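Local atomic coordinates of xylulose kinase (Escherichia coli, PDB entry 2ITM), a protein that catalyses the ATP-dependent phosphorylation of D-xylulose to D-xylulose 5-phosphate, working as a homodimer of the FGGY carbohydrate kinase family. Residues Q248-L253 / T391-G396; S296-A301 / A364-V369. One frame throughout, in Å; residues are numbered along the deposited sequence.

Overall arrangement
Both contacts lie in the C-terminal half of this FGGY kinase and illustrate how a domain core is closed by segments distant in sequence. Contact 1 joins two neighbouring parallel strands, 249-253 and 390-393, in the middle of a mixed sheet; contact 2 packs helix 294-304 against helix 358-381. Along the chain both helices come between the two strands, and helix 358-381 directly precedes strand 390-393. The centres of the contacts are about 16 Å apart, and they meet where Leu298 CD1 packs on Gly396 O. Trp402 of helix 400-410 touches Leu253, Leu298 and Val369, linking sheet and helix pair. The side chain of Ser252 in contact 1 lies about 11 Å from the bound D-xylulose, whereas contact 2 reaches the second subunit.

Contact 1 (Q248-L253 / T391-G396)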
loop_
_atom_site.group_PDB
_atom_site.type_symbol
_atom_site.label_atom_id
_atom_site.label_comp_id
_atom_site.label_asym_id
_atom_site.label_seq_id
_atom_site.Cartn_x
_atom_site.Cartn_y
_atom_site.Cartn_z
ATOM N N GLN A 248 -10.202 -36.011 11.955
ATOM C CA GLN A 248 -8.797 -35.723 11.736
ATOM C C GLN A 248 -8.627 -34.574 10.758
ATOM O O GLN A 248 -9.308 -34.506 9.754
ATOM C CB GLN A 248 -8.041 -36.957 11.252
ATOM C CG GLN A 248 -7.937 -38.067 12.276
ATOM C CD GLN A 248 -7.130 -39.232 11.773
ATOM O OE1 GLN A 248 -7.634 -40.121 11.129
ATOM N NE2 GLN A 248 -5.861 -39.240 12.104
ATOM N N ALA A 249 -7.722 -33.666 11.082
ATOM C CA ALA A 249 -7.538 -32.459 10.304
ATOM C C ALA A 249 -6.082 -32.059 10.241
ATOM O O ALA A 249 -5.352 -32.186 11.217
ATOM C CB ALA A 249 -8.360 -31.339 10.868
ATOM N N MET A 250 -5.682 -31.564 9.078
ATOM C CA MET A 250 -4.348 -31.041 8.874
ATOM C C MET A 250 -4.364 -29.665 8.237
ATOM O O MET A 250 -5.202 -29.371 7.405
ATOM C CB MET A 250 -3.505 -32.009 8.048
ATOM C CG MET A 250 -3.915 -32.117 6.598
ATOM S SD MET A 250 -3.183 -33.477 5.680
ATOM C CE MET A 250 -1.659 -32.745 5.197
ATOM N N LEU A 251 -3.425 -28.830 8.645
ATOM C CA LEU A 251 -3.195 -27.541 8.024
ATOM C C LEU A 251 -1.801 -27.484 7.441
ATOM O O LEU A 251 -0.823 -27.573 8.161
ATOM C CB LEU A 251 -3.381 -26.409 9.034
ATOM C CG LEU A 251 -3.026 -24.985 8.619
ATOM C CD1 LEU A 251 -3.951 -24.476 7.547
ATOM C CD2 LEU A 251 -3.060 -24.069 9.805
ATOM N N SER A 252 -1.718 -27.348 6.127
ATOM C CA SER A 252 -0.425 -27.298 5.482
ATOM C C SER A 252 -0.001 -25.880 5.190
ATOM O O SER A 252 -0.543 -25.228 4.315
ATOM C CB SER A 252 -0.380 -28.151 4.228
ATOM O OG SER A 252 0.919 -28.173 3.673
ATOM N N LEU A 253 0.984 -25.421 5.942
ATOM C CA LEU A 253 1.585 -24.132 5.705
ATOM C C LEU A 253 2.771 -24.268 4.760
ATOM O O LEU A 253 3.847 -23.767 5.024
ATOM C CB LEU A 253 1.998 -23.494 7.028
ATOM C CG LEU A 253 1.095 -23.760 8.233
ATOM C CD1 LEU A 253 1.847 -23.595 9.503
ATOM C CD2 LEU A 253 -0.091 -22.861 8.232
ATOM N N THR A 391 -3.251 -31.294 12.946
ATOM C CA THR A 391 -1.928 -31.524 12.457
ATOM C C THR A 391 -1.383 -30.380 11.657
ATOM O O THR A 391 -2.023 -29.894 10.744
ATOM C CB THR A 391 -1.847 -32.836 11.684
ATOM O OG1 THR A 391 -1.523 -33.891 12.583
ATOM C CG2 THR A 391 -0.665 -32.828 10.771
ATOM N N LEU A 392 -0.184 -29.960 11.998
ATOM C CA LEU A 392 0.392 -28.764 11.437
ATOM C C LEU A 392 1.720 -29.117 10.790
ATOM O O LEU A 392 2.644 -29.521 11.443
ATOM C CB LEU A 392 0.575 -27.731 12.539
ATOM C CG LEU A 392 0.988 -26.312 12.202
ATOM C CD1 LEU A 392 0.076 -25.649 11.203
ATOM C CD2 LEU A 392 1.066 -25.514 13.447
ATOM N N ILE A 393 1.784 -28.963 9.476
ATOM C CA ILE A 393 2.980 -29.284 8.727
ATOM C C ILE A 393 3.276 -28.245 7.660
ATOM O O ILE A 393 2.464 -27.373 7.395
ATOM C CB ILE A 393 2.864 -30.669 8.093
ATOM C CG1 ILE A 393 1.625 -30.752 7.218
ATOM C CG2 ILE A 393 2.834 -31.744 9.155
ATOM C CD1 ILE A 393 1.780 -31.631 6.090
ATOM N N GLY A 394 4.451 -28.360 7.053
ATOM C CA GLY A 394 4.869 -27.466 5.997
ATOM C C GLY A 394 5.915 -26.495 6.486
ATOM O O GLY A 394 6.076 -26.315 7.678
ATOM N N GLY A 395 6.626 -25.870 5.560
ATOM C CA GLY A 395 7.694 -24.957 5.900
ATOM C C GLY A 395 7.248 -23.738 6.679
ATOM O O GLY A 395 7.985 -23.232 7.512
ATOM N N GLY A 396 6.036 -23.272 6.417
ATOM C CA GLY A 396 5.432 -22.228 7.221
ATOM C C GLY A 396 5.298 -22.574 8.687
ATOM O O GLY A 396 5.222 -21.704 9.525
#
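Peptide groups of Ala249 to Leu253 and of Thr391 to Ile393 are the flat groups here, bonded side by side into one sheet, with Met250, Ser252, Thr391 and Ile393 on one face and Leu251 and Leu392 on the other. This is a parallel strand pair in the middle of the C-terminal domain's mixed sheet, as expected for the actin-like ATPase superfamily, its strands inclined by only 18°. Leu251 is gripped twice: its N donates to Thr391 O at 2.7 Å, and its O accepts a longer bond from Ile393 N. Thr391 N to Ala249 O and Leu253 N to Ile393 O continue the pattern. On the face of Met250 and Ile393, Met250, bent at its last torsion (chi3 -85°), brings CE to within 3.7 Å of Ile393 CD1, while helix 233-241 packs on both residues. On the face of Leu251 and Leu392 these two lie alongside, CD2 of the former 3.8 Å from CD1 of the latter. Leu253 slants across Leu392 and also rests on the backbone of Gly396; an alanine here would probably open a gap beside Leu392 CD1 and take from Trp402 the contact with this side chain. The glycines after the strand are consistent with the superfamily's adenosine motif. A side chain on Gly394 or Gly396 would clash with Leu253; Gly396 N donates to Leu253 O at 2.6 Å.

Contact 2 (S296-A301 / A364-V369); sequences SCLDWA and AVLEGV
An antiparallel helix pair in the C-terminal domain forms this contact: Cys297 and Ala301 of helix 294-304 point at the partner helix, as do Val365 and Val369 of helix 358-381, while Leu298, Trp300 and Leu366 reach across with their ends. The short segments run at 163° to one another, their axes 10.2 Å apart. The backbones come nearest at Ala301 and Val365 (CA to CA 6.6 Å), where the alanine has only a methyl. Ala301 CB sits against Val365 CG1 at 3.6 Å; this methyl, anti to the backbone N (chi1 -175°), is the nearer one, with CG2 farther off. CG1 also comes to the edge of the Trp300 ring, 4.4 Å from CZ3, although this indole is poorly ordered. One turn away, Cys297 CB meets Val369 CG2 at 4.2 Å. Leu298 and Leu366 cross at about a right angle through their CD2 methyls, whose modelled spacing is too short to be trusted. Trp402 of helix 400-410 packs on Leu298 and Val369 and donates through NE1 to Leu366 O. Beyond the pair, the Trp300 ring meets His354 of the second subunit. With no hydrogen bond between the segments and every touching residue buried, the helices are held by apolar fit rather than by directional bonds.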
loop_
_atom_site.group_PDB
_atom_site.type_symbol
_atom_site.label_atom_id
_atom_site.label_comp_id
_atom_site.label_asym_id
_atom_site.label_seq_id
_atom_site.Cartn_x
_atom_site.Cartn_y
_atom_site.Cartn_z
ATOM N N SER A 296 4.890 -19.192 2.047
ATOM C CA SER A 296 5.208 -18.193 1.053
ATOM C C SER A 296 4.831 -16.794 1.526
ATOM O O SER A 296 5.103 -15.816 0.833
ATOM C CB SER A 296 4.537 -18.542 -0.281
ATOM O OG SER A 296 4.265 -17.357 -1.009
ATOM N N CYS A 297 4.240 -16.698 2.707
ATOM C CA CYS A 297 3.957 -15.399 3.307
ATOM C C CYS A 297 5.080 -14.973 4.248
ATOM O O CYS A 297 5.675 -13.919 4.073
ATOM C CB CYS A 297 2.616 -15.422 4.034
ATOM S SG CYS A 297 1.173 -15.204 2.971
ATOM N N LEU A 298 5.382 -15.830 5.216
ATOM C CA LEU A 298 6.493 -15.642 6.136
ATOM C C LEU A 298 7.801 -15.299 5.436
ATOM O O LEU A 298 8.519 -14.407 5.854
ATOM C CB LEU A 298 6.697 -16.887 6.983
ATOM C CG LEU A 298 5.671 -17.194 8.059
ATOM C CD1 LEU A 298 6.274 -18.101 9.111
ATOM C CD2 LEU A 298 5.119 -15.925 8.678
ATOM N N ASP A 299 8.106 -16.025 4.380
ATOM C CA ASP A 299 9.274 -15.711 3.585
ATOM C C ASP A 299 9.212 -14.289 3.065
ATOM O O ASP A 299 10.230 -13.634 2.894
ATOM C CB ASP A 299 9.423 -16.699 2.437
ATOM C CG ASP A 299 9.915 -18.043 2.894
ATOM O OD1 ASP A 299 9.564 -19.042 2.256
ATOM O OD2 ASP A 299 10.649 -18.206 3.884
ATOM N N TRP A 300 8.001 -13.817 2.813
ATOM C CA TRP A 300 7.820 -12.541 2.143
ATOM C C TRP A 300 7.916 -11.406 3.149
ATOM O O TRP A 300 8.698 -10.485 2.958
ATOM C CB TRP A 300 6.503 -12.520 1.363
ATOM C CG TRP A 300 6.051 -11.171 0.937
ATOM C CD1 TRP A 300 6.367 -10.527 -0.212
ATOM C CD2 TRP A 300 5.177 -10.305 1.650
ATOM N NE1 TRP A 300 5.748 -9.305 -0.259
ATOM C CE2 TRP A 300 5.015 -9.146 0.881
ATOM C CE3 TRP A 300 4.508 -10.390 2.878
ATOM C CZ2 TRP A 300 4.226 -8.083 1.295
ATOM C CZ3 TRP A 300 3.730 -9.334 3.286
ATOM C CH2 TRP A 300 3.587 -8.203 2.502
ATOM N N ALA A 301 7.154 -11.496 4.232
ATOM C CA ALA A 301 7.389 -10.661 5.395
ATOM C C ALA A 301 8.836 -10.463 5.808
ATOM O O ALA A 301 9.196 -9.428 6.339
ATOM C CB ALA A 301 6.707 -11.238 6.617
ATOM N N ALA A 364 2.720 -7.409 12.550
ATOM C CA ALA A 364 1.454 -7.282 11.849
ATOM C C ALA A 364 1.189 -8.441 10.889
ATOM O O ALA A 364 0.118 -9.013 10.880
ATOM C CB ALA A 364 1.378 -5.977 11.140
ATOM N N VAL A 365 2.193 -8.792 10.103
ATOM C CA VAL A 365 2.090 -9.891 9.176
ATOM C C VAL A 365 1.750 -11.216 9.838
ATOM O O VAL A 365 0.812 -11.882 9.444
ATOM C CB VAL A 365 3.343 -10.011 8.295
ATOM C CG1 VAL A 365 3.152 -11.074 7.262
ATOM C CG2 VAL A 365 3.635 -8.702 7.630
ATOM N N LEU A 366 2.503 -11.579 10.863
ATOM C CA LEU A 366 2.260 -12.817 11.578
ATOM C C LEU A 366 0.838 -12.887 12.102
ATOM O O LEU A 366 0.165 -13.885 11.949
ATOM C CB LEU A 366 3.256 -12.979 12.723
ATOM C CG LEU A 366 4.734 -13.095 12.358
ATOM C CD1 LEU A 366 5.569 -13.478 13.569
ATOM C CD2 LEU A 366 4.916 -14.079 11.245
ATOM N N GLU A 367 0.397 -11.806 12.717
ATOM C CA GLU A 367 -0.891 -11.785 13.361
ATOM C C GLU A 367 -2.015 -11.825 12.336
ATOM O O GLU A 367 -3.002 -12.514 12.529
ATOM C CB GLU A 367 -1.019 -10.579 14.284
ATOM C CG GLU A 367 -0.105 -10.654 15.495
ATOM C CD GLU A 367 -0.253 -9.492 16.454
ATOM O OE1 GLU A 367 -0.437 -8.352 16.008
ATOM O OE2 GLU A 367 -0.161 -9.735 17.662
ATOM N N GLY A 368 -1.847 -11.095 11.246
ATOM C CA GLY A 368 -2.845 -11.050 10.192
ATOM C C GLY A 368 -3.001 -12.322 9.386
ATOM O O GLY A 368 -4.106 -12.764 9.105
ATOM N N VAL A 369 -1.884 -12.918 9.007
ATOM C CA VAL A 369 -1.919 -14.247 8.453
ATOM C C VAL A 369 -2.564 -15.215 9.435
ATOM O O VAL A 369 -3.415 -15.994 9.068
ATOM C CB VAL A 369 -0.523 -14.739 8.050
ATOM C CG1 VAL A 369 -0.591 -16.174 7.592
ATOM C CG2 VAL A 369 0.060 -13.865 6.980
#